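Local coordinates for aminodeoxyfutalosine deaminase (Deinococcus radiodurans, PDB 2IMR), which catalyses the zinc-dependent deamination of aminodeoxyfutalosine to futalosine in menaquinone biosynthesis and, to a lesser extent, deaminates adenosine and related nucleosides, at residues Ala242-Glu247 / Leu332-Phe337; Arg298-His303 / Ala321-Pro326; Glu249-Gly254 / Pro281-Val286. All coordinates share one frame; numbering follows the deposited sequence.

Interaction 1: Ala242-Glu247 / Leu332-Phe337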
ATOM      1  N   ALA A 242      13.453   0.294  -1.056  1.00 12.81           N
ATOM      2  CA  ALA A 242      14.154  -0.848  -0.466  1.00 14.05           C
ATOM      3  C   ALA A 242      13.376  -2.165  -0.515  1.00 15.44           C
ATOM      4  O   ALA A 242      13.380  -2.943   0.449  1.00 15.02           O
ATOM      5  CB  ALA A 242      14.543  -0.523   0.981  1.00 13.94           C
ATOM      6  N   GLU A 243      12.739  -2.428  -1.650  1.00 14.86           N
ATOM      7  CA  GLU A 243      11.954  -3.647  -1.808  1.00 15.27           C
ATOM      8  C   GLU A 243      12.789  -4.921  -1.776  1.00 16.23           C
ATOM      9  O   GLU A 243      12.489  -5.829  -1.006  1.00 15.18           O
ATOM     10  CB  GLU A 243      11.143  -3.596  -3.108  1.00 16.52           C
ATOM     11  CG  GLU A 243      10.314  -4.862  -3.347  1.00 15.98           C
ATOM     12  CD  GLU A 243       9.465  -4.788  -4.592  1.00 19.29           C
ATOM     13  OE1 GLU A 243       9.792  -3.981  -5.488  1.00 19.68           O
ATOM     14  OE2 GLU A 243       8.478  -5.549  -4.688  1.00 18.74           O
ATOM     15  N   HIS A 244      13.839  -4.981  -2.596  1.00 14.14           N
ATOM     16  CA  HIS A 244      14.703  -6.160  -2.674  1.00 15.54           C
ATOM     17  C   HIS A 244      16.066  -5.868  -2.033  1.00 15.47           C
ATOM     18  O   HIS A 244      16.551  -4.740  -2.085  1.00 14.55           O
ATOM     19  CB  HIS A 244      14.870  -6.557  -4.150  1.00 15.75           C
ATOM     20  CG  HIS A 244      15.399  -7.942  -4.359  1.00 16.78           C
ATOM     21  ND1 HIS A 244      16.745  -8.227  -4.418  1.00 16.66           N
ATOM     22  CD2 HIS A 244      14.757  -9.125  -4.517  1.00 17.09           C
ATOM     23  CE1 HIS A 244      16.911  -9.526  -4.604  1.00 19.30           C
ATOM     24  NE2 HIS A 244      15.720 -10.092  -4.666  1.00 18.26           N
ATOM     25  N   PRO A 245      16.694  -6.877  -1.405  1.00 16.06           N
ATOM     26  CA  PRO A 245      17.998  -6.630  -0.779  1.00 17.06           C
ATOM     27  C   PRO A 245      19.071  -6.082  -1.716  1.00 18.17           C
ATOM     28  O   PRO A 245      19.959  -5.347  -1.281  1.00 19.40           O
ATOM     29  CB  PRO A 245      18.370  -7.995  -0.187  1.00 18.16           C
ATOM     30  CG  PRO A 245      17.616  -8.973  -1.039  1.00 19.51           C
ATOM     31  CD  PRO A 245      16.285  -8.282  -1.229  1.00 18.27           C
ATOM     32  N   THR A 246      18.991  -6.432  -2.997  1.00 18.12           N
ATOM     33  CA  THR A 246      19.972  -5.961  -3.966  1.00 18.73           C
ATOM     34  C   THR A 246      19.890  -4.447  -4.197  1.00 18.02           C
ATOM     35  O   THR A 246      20.805  -3.851  -4.770  1.00 17.73           O
ATOM     36  CB  THR A 246      19.833  -6.710  -5.312  1.00 18.23           C
ATOM     37  OG1 THR A 246      18.465  -6.713  -5.729  1.00 19.37           O
ATOM     38  CG2 THR A 246      20.315  -8.152  -5.165  1.00 20.09           C
ATOM     39  N   GLU A 247      18.799  -3.824  -3.756  1.00 16.65           N
ATOM     40  CA  GLU A 247      18.660  -2.377  -3.895  1.00 16.24           C
ATOM     41  C   GLU A 247      19.541  -1.729  -2.826  1.00 18.02           C
ATOM     42  O   GLU A 247      20.281  -0.776  -3.094  1.00 17.44           O
ATOM     43  CB  GLU A 247      17.203  -1.940  -3.696  1.00 15.63           C
ATOM     44  CG  GLU A 247      17.005  -0.425  -3.820  1.00 15.19           C
ATOM     45  CD  GLU A 247      15.587   0.019  -3.501  1.00 14.80           C
ATOM     46  OE1 GLU A 247      14.649  -0.744  -3.807  1.00 13.84           O
ATOM     47  OE2 GLU A 247      15.411   1.136  -2.962  1.00 14.51           O
ATOM     48  N   LEU A 332       8.375 -12.600  -4.358  1.00 16.30           N
ATOM     49  CA  LEU A 332       9.487 -11.966  -5.054  1.00 17.52           C
ATOM     50  C   LEU A 332      10.807 -12.176  -4.320  1.00 17.55           C
ATOM     51  O   LEU A 332      11.838 -11.618  -4.705  1.00 18.46           O
ATOM     52  CB  LEU A 332       9.204 -10.468  -5.253  1.00 17.12           C
ATOM     53  CG  LEU A 332       8.204 -10.196  -6.387  1.00 18.72           C
ATOM     54  CD1 LEU A 332       7.700  -8.759  -6.338  1.00 17.95           C
ATOM     55  CD2 LEU A 332       8.881 -10.481  -7.724  1.00 22.66           C
ATOM     56  N   GLU A 333      10.766 -12.991  -3.267  1.00 17.40           N
ATOM     57  CA  GLU A 333      11.944 -13.313  -2.462  1.00 19.30           C
ATOM     58  C   GLU A 333      12.696 -12.057  -2.040  1.00 19.16           C
ATOM     59  O   GLU A 333      13.924 -11.984  -2.148  1.00 20.34           O
ATOM     60  CB  GLU A 333      12.870 -14.250  -3.249  1.00 21.50           C
ATOM     61  CG  GLU A 333      12.110 -15.388  -3.932  1.00 25.92           C
ATOM     62  CD  GLU A 333      13.011 -16.429  -4.571  1.00 28.72           C
ATOM     63  OE1 GLU A 333      14.073 -16.066  -5.115  1.00 30.89           O
ATOM     64  OE2 GLU A 333      12.642 -17.621  -4.540  1.00 32.72           O
ATOM     65  N   CYS A 334      11.954 -11.078  -1.539  1.00 18.33           N
ATOM     66  CA  CYS A 334      12.536  -9.808  -1.110  1.00 17.37           C
ATOM     67  C   CYS A 334      12.968  -9.771   0.338  1.00 17.70           C
ATOM     68  O   CYS A 334      13.636  -8.833   0.764  1.00 17.24           O
ATOM     69  CB  CYS A 334      11.531  -8.681  -1.296  1.00 18.44           C
ATOM     70  SG  CYS A 334      11.045  -8.399  -2.982  1.00 20.72           S
ATOM     71  N   GLY A 335      12.578 -10.783   1.097  1.00 17.39           N
ATOM     72  CA  GLY A 335      12.890 -10.774   2.511  1.00 17.09           C
ATOM     73  C   GLY A 335      11.588 -10.420   3.208  1.00 17.87           C
ATOM     74  O   GLY A 335      10.540 -10.342   2.555  1.00 16.82           O
ATOM     75  N   THR A 336      11.634 -10.182   4.514  1.00 14.99           N
ATOM     76  CA  THR A 336      10.415  -9.878   5.253  1.00 16.57           C
ATOM     77  C   THR A 336      10.433  -8.515   5.943  1.00 15.86           C
ATOM     78  O   THR A 336      11.387  -8.179   6.638  1.00 15.42           O
ATOM     79  CB  THR A 336      10.150 -10.975   6.313  1.00 17.44           C
ATOM     80  OG1 THR A 336      10.087 -12.252   5.666  1.00 19.09           O
ATOM     81  CG2 THR A 336       8.839 -10.722   7.041  1.00 18.93           C
ATOM     82  N   PHE A 337       9.374  -7.738   5.719  1.00 13.74           N
ATOM     83  CA  PHE A 337       9.200  -6.414   6.321  1.00 15.45           C
ATOM     84  C   PHE A 337       9.255  -6.585   7.839  1.00 16.48           C
ATOM     85  O   PHE A 337       8.559  -7.431   8.393  1.00 15.58           O
ATOM     86  CB  PHE A 337       7.832  -5.851   5.909  1.00 14.97           C
ATOM     87  CG  PHE A 337       7.450  -4.571   6.601  1.00 16.53           C
ATOM     88  CD1 PHE A 337       8.120  -3.382   6.326  1.00 15.91           C
ATOM     89  CD2 PHE A 337       6.382  -4.546   7.501  1.00 14.99           C
ATOM     90  CE1 PHE A 337       7.734  -2.190   6.929  1.00 17.03           C
ATOM     91  CE2 PHE A 337       5.988  -3.360   8.110  1.00 16.81           C
ATOM     92  CZ  PHE A 337       6.665  -2.174   7.823  1.00 16.06           C
TER

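Interaction 2: Arg298-His303 / Ala321-Pro326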
ATOM      1  N   ARG A 298       6.706  14.045   3.476  1.00 24.20           N
ATOM      2  CA  ARG A 298       5.994  12.949   4.137  1.00 24.49           C
ATOM      3  C   ARG A 298       5.382  11.946   3.162  1.00 22.13           C
ATOM      4  O   ARG A 298       4.215  11.565   3.300  1.00 22.58           O
ATOM      5  CB  ARG A 298       4.887  13.482   5.053  1.00 27.25           C
ATOM      6  CG  ARG A 298       5.358  14.025   6.392  1.00 30.38           C
ATOM      7  CD  ARG A 298       4.156  14.335   7.270  1.00 32.61           C
ATOM      8  NE  ARG A 298       3.241  15.260   6.607  1.00 32.67           N
ATOM      9  CZ  ARG A 298       1.918  15.237   6.741  1.00 34.25           C
ATOM     10  NH1 ARG A 298       1.339  14.331   7.518  1.00 33.38           N
ATOM     11  NH2 ARG A 298       1.169  16.115   6.084  1.00 35.52           N
ATOM     12  N   PRO A 299       6.158  11.502   2.162  1.00 19.47           N
ATOM     13  CA  PRO A 299       5.609  10.536   1.205  1.00 18.84           C
ATOM     14  C   PRO A 299       5.402   9.186   1.880  1.00 18.59           C
ATOM     15  O   PRO A 299       6.109   8.853   2.835  1.00 18.77           O
ATOM     16  CB  PRO A 299       6.699  10.458   0.145  1.00 17.48           C
ATOM     17  CG  PRO A 299       7.951  10.589   0.977  1.00 20.06           C
ATOM     18  CD  PRO A 299       7.587  11.753   1.890  1.00 18.49           C
ATOM     19  N   THR A 300       4.434   8.416   1.393  1.00 16.29           N
ATOM     20  CA  THR A 300       4.204   7.087   1.935  1.00 16.60           C
ATOM     21  C   THR A 300       5.221   6.185   1.240  1.00 16.14           C
ATOM     22  O   THR A 300       5.337   6.195   0.015  1.00 17.22           O
ATOM     23  CB  THR A 300       2.769   6.596   1.644  1.00 17.43           C
ATOM     24  OG1 THR A 300       1.839   7.394   2.385  1.00 19.34           O
ATOM     25  CG2 THR A 300       2.603   5.142   2.053  1.00 18.05           C
ATOM     26  N   LEU A 301       5.971   5.422   2.029  1.00 16.33           N
ATOM     27  CA  LEU A 301       6.996   4.537   1.493  1.00 15.16           C
ATOM     28  C   LEU A 301       6.485   3.104   1.421  1.00 16.30           C
ATOM     29  O   LEU A 301       6.010   2.551   2.415  1.00 15.85           O
ATOM     30  CB  LEU A 301       8.249   4.611   2.367  1.00 15.15           C
ATOM     31  CG  LEU A 301       8.758   6.038   2.618  1.00 14.28           C
ATOM     32  CD1 LEU A 301       9.975   5.987   3.533  1.00 13.43           C
ATOM     33  CD2 LEU A 301       9.104   6.723   1.292  1.00 15.63           C
ATOM     34  N   VAL A 302       6.603   2.505   0.241  1.00 14.89           N
ATOM     35  CA  VAL A 302       6.120   1.146   0.014  1.00 14.98           C
ATOM     36  C   VAL A 302       7.199   0.063   0.063  1.00 15.52           C
ATOM     37  O   VAL A 302       8.315   0.258  -0.423  1.00 14.05           O
ATOM     38  CB  VAL A 302       5.390   1.072  -1.339  1.00 16.18           C
ATOM     39  CG1 VAL A 302       4.758  -0.305  -1.523  1.00 16.36           C
ATOM     40  CG2 VAL A 302       4.335   2.173  -1.405  1.00 16.00           C
ATOM     41  N   HIS A 303       6.835  -1.072   0.664  1.00 13.68           N
ATOM     42  CA  HIS A 303       7.694  -2.241   0.833  1.00 13.14           C
ATOM     43  C   HIS A 303       8.633  -2.038   2.013  1.00 13.69           C
ATOM     44  O   HIS A 303       8.402  -2.601   3.080  1.00 13.70           O
ATOM     45  CB  HIS A 303       8.457  -2.548  -0.462  1.00 13.77           C
ATOM     46  CG  HIS A 303       7.557  -2.950  -1.595  1.00 14.03           C
ATOM     47  ND1 HIS A 303       6.620  -3.955  -1.474  1.00 15.41           N
ATOM     48  CD2 HIS A 303       7.426  -2.463  -2.851  1.00 14.20           C
ATOM     49  CE1 HIS A 303       5.948  -4.068  -2.606  1.00 16.39           C
ATOM     50  NE2 HIS A 303       6.416  -3.174  -3.458  1.00 14.73           N
ATOM     51  N   ALA A 321       4.325   7.379   6.456  1.00 20.87           N
ATOM     52  CA  ALA A 321       3.585   6.150   6.697  1.00 20.60           C
ATOM     53  C   ALA A 321       4.212   5.138   5.741  1.00 19.70           C
ATOM     54  O   ALA A 321       4.848   5.526   4.764  1.00 18.21           O
ATOM     55  CB  ALA A 321       2.110   6.343   6.366  1.00 20.03           C
ATOM     56  N   VAL A 322       4.054   3.850   6.023  1.00 19.00           N
ATOM     57  CA  VAL A 322       4.610   2.825   5.148  1.00 17.30           C
ATOM     58  C   VAL A 322       3.557   1.780   4.811  1.00 17.34           C
ATOM     59  O   VAL A 322       2.674   1.492   5.620  1.00 16.24           O
ATOM     60  CB  VAL A 322       5.819   2.107   5.805  1.00 20.31           C
ATOM     61  CG1 VAL A 322       6.933   3.107   6.075  1.00 18.40           C
ATOM     62  CG2 VAL A 322       5.394   1.421   7.093  1.00 22.60           C
ATOM     63  N   VAL A 323       3.638   1.224   3.606  1.00 16.73           N
ATOM     64  CA  VAL A 323       2.698   0.186   3.204  1.00 14.96           C
ATOM     65  C   VAL A 323       3.473  -1.102   2.972  1.00 14.61           C
ATOM     66  O   VAL A 323       4.463  -1.113   2.243  1.00 12.56           O
ATOM     67  CB  VAL A 323       1.948   0.547   1.901  1.00 16.42           C
ATOM     68  CG1 VAL A 323       0.955  -0.568   1.552  1.00 13.85           C
ATOM     69  CG2 VAL A 323       1.218   1.868   2.064  1.00 14.80           C
ATOM     70  N   THR A 324       3.041  -2.187   3.607  1.00 12.56           N
ATOM     71  CA  THR A 324       3.713  -3.464   3.424  1.00 13.21           C
ATOM     72  C   THR A 324       2.778  -4.379   2.625  1.00 14.13           C
ATOM     73  O   THR A 324       1.563  -4.322   2.798  1.00 12.36           O
ATOM     74  CB  THR A 324       4.088  -4.100   4.795  1.00 13.14           C
ATOM     75  OG1 THR A 324       4.740  -5.362   4.594  1.00 11.94           O
ATOM     76  CG2 THR A 324       2.854  -4.305   5.655  1.00 15.55           C
ATOM     77  N   CYS A 325       3.356  -5.185   1.730  1.00 13.37           N
ATOM     78  CA  CYS A 325       2.614  -6.128   0.886  1.00 13.47           C
ATOM     79  C   CYS A 325       3.229  -7.505   1.162  1.00 14.22           C
ATOM     80  O   CYS A 325       4.116  -7.966   0.441  1.00 14.70           O
ATOM     81  CB  CYS A 325       2.780  -5.757  -0.600  1.00 13.93           C
ATOM     82  SG  CYS A 325       2.291  -4.048  -1.033  1.00 13.72           S
ATOM     83  N   PRO A 326       2.763  -8.179   2.224  1.00 14.98           N
ATOM     84  CA  PRO A 326       3.243  -9.498   2.651  1.00 15.66           C
ATOM     85  C   PRO A 326       3.451 -10.568   1.583  1.00 14.74           C
ATOM     86  O   PRO A 326       4.576 -11.002   1.345  1.00 13.11           O
ATOM     87  CB  PRO A 326       2.212  -9.913   3.698  1.00 14.47           C
ATOM     88  CG  PRO A 326       1.808  -8.612   4.289  1.00 14.40           C
ATOM     89  CD  PRO A 326       1.636  -7.749   3.064  1.00 13.54           C
TER
HETATM   90  O   HOH W   1       3.013   9.213   4.456  1.00 19.78           O
HETATM   91  O   HOH W   2       6.570  -4.738   2.784  1.00 13.04           O

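Interaction 3: Glu249-Gly254 / Pro281-Val286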
ATOM      1  N   GLU A 249      22.069  -3.062  -1.472  1.00 19.09           N
ATOM      2  CA  GLU A 249      23.444  -3.373  -1.846  1.00 21.63           C
ATOM      3  C   GLU A 249      24.053  -2.365  -2.822  1.00 22.28           C
ATOM      4  O   GLU A 249      25.173  -1.894  -2.610  1.00 20.17           O
ATOM      5  CB  GLU A 249      23.535  -4.772  -2.457  1.00 22.26           C
ATOM      6  CG  GLU A 249      24.974  -5.236  -2.678  1.00 26.03           C
ATOM      7  CD  GLU A 249      25.068  -6.627  -3.277  1.00 29.22           C
ATOM      8  OE1 GLU A 249      24.108  -7.415  -3.134  1.00 28.75           O
ATOM      9  OE2 GLU A 249      26.116  -6.940  -3.880  1.00 29.67           O
ATOM     10  N   MET A 250      23.333  -2.025  -3.889  1.00 21.72           N
ATOM     11  CA  MET A 250      23.902  -1.085  -4.845  1.00 20.78           C
ATOM     12  C   MET A 250      24.064   0.316  -4.286  1.00 20.69           C
ATOM     13  O   MET A 250      24.959   1.047  -4.709  1.00 19.77           O
ATOM     14  CB  MET A 250      23.111  -1.062  -6.160  1.00 22.14           C
ATOM     15  CG  MET A 250      21.665  -0.663  -6.070  1.00 22.44           C
ATOM     16  SD  MET A 250      20.954  -0.594  -7.745  1.00 22.53           S
ATOM     17  CE  MET A 250      19.493   0.366  -7.415  1.00 20.50           C
ATOM     18  N   PHE A 251      23.223   0.706  -3.331  1.00 18.44           N
ATOM     19  CA  PHE A 251      23.388   2.031  -2.752  1.00 18.44           C
ATOM     20  C   PHE A 251      24.653   2.051  -1.902  1.00 19.46           C
ATOM     21  O   PHE A 251      25.238   3.105  -1.664  1.00 20.10           O
ATOM     22  CB  PHE A 251      22.179   2.430  -1.904  1.00 18.35           C
ATOM     23  CG  PHE A 251      21.112   3.141  -2.685  1.00 17.38           C
ATOM     24  CD1 PHE A 251      20.247   2.431  -3.511  1.00 18.66           C
ATOM     25  CD2 PHE A 251      21.012   4.527  -2.644  1.00 16.65           C
ATOM     26  CE1 PHE A 251      19.301   3.093  -4.285  1.00 16.32           C
ATOM     27  CE2 PHE A 251      20.072   5.195  -3.415  1.00 16.00           C
ATOM     28  CZ  PHE A 251      19.213   4.476  -4.237  1.00 18.05           C
ATOM     29  N   ARG A 252      25.072   0.872  -1.461  1.00 21.27           N
ATOM     30  CA  ARG A 252      26.267   0.739  -0.640  1.00 23.99           C
ATOM     31  C   ARG A 252      27.537   0.548  -1.461  1.00 25.12           C
ATOM     32  O   ARG A 252      28.591   1.067  -1.096  1.00 25.97           O
ATOM     33  CB  ARG A 252      26.118  -0.448   0.315  1.00 23.67           C
ATOM     34  CG  ARG A 252      25.202  -0.194   1.501  1.00 23.89           C
ATOM     35  CD  ARG A 252      24.946  -1.473   2.291  1.00 23.58           C
ATOM     36  NE  ARG A 252      24.311  -1.188   3.576  1.00 24.62           N
ATOM     37  CZ  ARG A 252      23.801  -2.110   4.388  1.00 24.65           C
ATOM     38  NH1 ARG A 252      23.840  -3.395   4.060  1.00 22.48           N
ATOM     39  NH2 ARG A 252      23.250  -1.743   5.539  1.00 23.84           N
ATOM     40  N   THR A 253      27.433  -0.180  -2.569  1.00 25.44           N
ATOM     41  CA  THR A 253      28.600  -0.476  -3.403  1.00 24.97           C
ATOM     42  C   THR A 253      28.570   0.048  -4.838  1.00 25.02           C
ATOM     43  O   THR A 253      29.606   0.091  -5.505  1.00 23.41           O
ATOM     44  CB  THR A 253      28.815  -1.989  -3.508  1.00 26.44           C
ATOM     45  OG1 THR A 253      27.796  -2.552  -4.347  1.00 27.28           O
ATOM     46  CG2 THR A 253      28.736  -2.636  -2.132  1.00 26.13           C
ATOM     47  N   GLY A 254      27.393   0.426  -5.318  1.00 21.34           N
ATOM     48  CA  GLY A 254      27.281   0.897  -6.687  1.00 20.80           C
ATOM     49  C   GLY A 254      27.109  -0.280  -7.632  1.00 19.39           C
ATOM     50  O   GLY A 254      26.962  -0.105  -8.848  1.00 19.81           O
ATOM     51  N   PRO A 281      29.442   2.806   1.804  1.00 29.30           N
ATOM     52  CA  PRO A 281      29.137   1.913   2.928  1.00 29.62           C
ATOM     53  C   PRO A 281      28.049   2.393   3.877  1.00 28.70           C
ATOM     54  O   PRO A 281      27.272   1.597   4.400  1.00 30.52           O
ATOM     55  CB  PRO A 281      30.484   1.790   3.639  1.00 30.65           C
ATOM     56  CG  PRO A 281      31.455   1.903   2.526  1.00 30.27           C
ATOM     57  CD  PRO A 281      30.893   3.061   1.732  1.00 30.61           C
ATOM     58  N   ASP A 282      27.996   3.699   4.097  1.00 29.35           N
ATOM     59  CA  ASP A 282      27.025   4.280   5.012  1.00 29.63           C
ATOM     60  C   ASP A 282      25.758   4.800   4.339  1.00 26.76           C
ATOM     61  O   ASP A 282      24.927   5.439   4.983  1.00 26.32           O
ATOM     62  CB  ASP A 282      27.700   5.408   5.793  1.00 34.21           C
ATOM     63  CG  ASP A 282      28.298   6.463   4.882  1.00 37.88           C
ATOM     64  OD1 ASP A 282      28.693   6.114   3.746  1.00 41.72           O
ATOM     65  OD2 ASP A 282      28.384   7.638   5.303  1.00 40.61           O
ATOM     66  N   LEU A 283      25.600   4.527   3.048  1.00 24.20           N
ATOM     67  CA  LEU A 283      24.421   5.001   2.334  1.00 21.41           C
ATOM     68  C   LEU A 283      23.351   3.921   2.191  1.00 19.86           C
ATOM     69  O   LEU A 283      23.648   2.726   2.145  1.00 19.68           O
ATOM     70  CB  LEU A 283      24.812   5.505   0.940  1.00 19.80           C
ATOM     71  CG  LEU A 283      23.713   6.178   0.109  1.00 22.48           C
ATOM     72  CD1 LEU A 283      23.285   7.489   0.768  1.00 21.78           C
ATOM     73  CD2 LEU A 283      24.224   6.435  -1.302  1.00 20.65           C
ATOM     74  N   THR A 284      22.101   4.361   2.149  1.00 19.08           N
ATOM     75  CA  THR A 284      20.967   3.462   1.960  1.00 18.97           C
ATOM     76  C   THR A 284      19.948   4.267   1.169  1.00 18.25           C
ATOM     77  O   THR A 284      19.968   5.502   1.183  1.00 18.09           O
ATOM     78  CB  THR A 284      20.283   3.050   3.278  1.00 18.65           C
ATOM     79  OG1 THR A 284      19.509   4.150   3.766  1.00 17.94           O
ATOM     80  CG2 THR A 284      21.312   2.629   4.322  1.00 19.14           C
ATOM     81  N   PRO A 285      19.036   3.584   0.468  1.00 16.51           N
ATOM     82  CA  PRO A 285      18.051   4.358  -0.288  1.00 16.22           C
ATOM     83  C   PRO A 285      17.244   5.302   0.606  1.00 15.88           C
ATOM     84  O   PRO A 285      16.843   6.381   0.174  1.00 15.32           O
ATOM     85  CB  PRO A 285      17.187   3.275  -0.948  1.00 15.98           C
ATOM     86  CG  PRO A 285      17.357   2.081  -0.028  1.00 17.73           C
ATOM     87  CD  PRO A 285      18.826   2.138   0.305  1.00 15.90           C
ATOM     88  N   VAL A 286      17.006   4.902   1.851  1.00 14.75           N
ATOM     89  CA  VAL A 286      16.244   5.749   2.762  1.00 16.13           C
ATOM     90  C   VAL A 286      17.048   6.985   3.163  1.00 15.99           C
ATOM     91  O   VAL A 286      16.523   8.103   3.166  1.00 17.24           O
ATOM     92  CB  VAL A 286      15.821   4.968   4.023  1.00 16.89           C
ATOM     93  CG1 VAL A 286      15.018   5.869   4.951  1.00 15.15           C
ATOM     94  CG2 VAL A 286      14.980   3.749   3.612  1.00 17.95           C
TER
HETATM   95  O   HOH W   3      24.599   1.472   4.415  1.00 20.97           O

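Interaction 1: Ala242-Glu247 / Leu332-Phe337
Cys334 packs against Glu243, its SG lying 3.6 Å from CG of Glu243 and its CB only 3.0 Å from the backbone O of the same residue. Beside it, CD1 of Leu332 comes to 3.7 Å from Glu243 OE2, the two side chains meeting at a slant. Next along, the His244 ring turns its edge to Leu332 O and Cys334 SG; its NE2 is 3.6 Å from Glu333 O, and CD of Pro245 sits 3.4 Å from Cys334 O.

The second shell sets these groups. His244 holds the N-cap of helix 245-253: with CG anti to the backbone N (chi1 -164°), ND1 receives Thr246 N at 3.2 Å and pairs with Thr246 OG1 at 2.6 Å, while Tyr114 stacks on the ring. Replacing His244 by alanine is likely to leave Thr246 N and OG1 without their ND1 partner, remove the stack on Tyr114 and open a gap beside Leu332 O and Cys334 SG. On the 332-337 side, a Schellman motif with Glu333 at C-prime ends helix 326-331.

Glu243, by similarity the proton donor, extends fully from its backbone. The contact thus gives its carboxylate two unlike neighbours: the apolar Leu332 methyl lies by OE2, while OE1 is bonded by the Tyr114 hydroxyl.

Interaction 2: Arg298-His303 / Ala321-Pro326
Leu301 is gripped through both of its backbone polar atoms by the neighbouring strand: its N donates to Ala321 O at 3.0 Å, in the carbonyl plane, and its O accepts from Val323 N, which stands 28° out of the plane of the Leu301 carbonyl. His303 N then donates to Val323 O at 2.8 Å, with a C=O...N angle of 177°. Axes 4.6 Å apart and 20° from aligned identify neighbouring parallel strands, 300-303 and 322-324, of the TIM-barrel-like amidohydrolase fold, joined through helix 309-318 as a beta-alpha-beta crossover. The alternate backbone groups of Thr300 and Val302 bond to Leu237, Ile239 and Val241, in and just before strand 238-241, and Val322 bonds to Glu348 on its other flank.

Waters finish the pairing where the strands end. One donates to Arg298 O, accepts from Ala321 N at 3.0 Å and also bonds Thr300 OG1; the other donates to His303 O and bonds Thr324 OG1 at 2.6 Å.

Apolar contacts are made on both faces. Thr300 CG2, anti to the backbone N while OG1 reaches the water, lies 3.6 Å from Val323 CG2; Leu301 CB meets Val322 CG1 on the other face. Val302 CG1 covers one face of the His303 imidazole, over its centre, and Cys325 SG approaches CE1 obliquely at 4.0 Å. His303 ND1 has a weak bond to Asn329, and its ring touches Glu243 and the zinc ligand Asp354, with the zinc about 4 Å from the side chain. Backbone bonding thus fixes the strand end from which His303 reaches the metal site, with a Val302 methyl over its face and the Cys325 sulfur near CE1.

Interaction 3: Glu249-Gly254 / Pro281-Val286
Phe251 and Arg252, near the C-terminal end of helix 245-253, pack against the loop that leads into helix 285-292, in the helical and loop layer around the TIM-type barrel of the amidohydrolase fold. Apolar contact dominates. Pro285 lies over one face of the Phe251 ring in a CH-pi contact, its CB 3.9 Å from the ring centroid and just 9° off the normal, with the proline CA shifted toward the rim. Leu283 comes instead to the edge: chi1 of -174° turns CG toward the ring, and CD2 beyond it lies 4.0 Å from Phe251 CD2 and 3.5 Å from Phe251 O. Ile275 of helix 271-275 touches both Phe251 and Leu283, widening this apolar cluster.

Capping is a second kind. Thr284, at the N-cap of helix 285-292, uses OG1 to bond Arg287 N and the side chain of Asp311. Gly254, the first residue past helix 245-253, has positive phi (85°).

A water-mediated link joins the two segments, next to the backbone bond between Phe251 and Gly280. Arg252 CG lies 3.4 Å from Leu283 O, and the chain, extended from there, carries NE to the water. In the guanidinium plane, this water accepts from Arg252 NE at 2.8 Å and donates to both Pro281 O, at 2.7 Å, and Leu283 O.

In the fold
Interaction 2 is the most central, its centre about 6 Å from the centre of the chain; the centres of interactions 1 and 3 lie about 16 Å and 24 Å from it. All three are largely buried; interactions 1 and 3 each have one exposed touching residue, Glu333 and Pro281, and interaction 2 has none. Chemistry follows place: direct backbone bonds join the strands of interaction 2, whereas loop and helix-end packing makes interaction 1, and interaction 3 combines apolar packing with a water bridge. Interactions 1 and 3 share helix 245-253, at its start and end, and meet where Glu247 OE2 lies 3.4 Å from Pro285 CB. Interactions 1 and 2 converge at the metal site through Glu243 and His303.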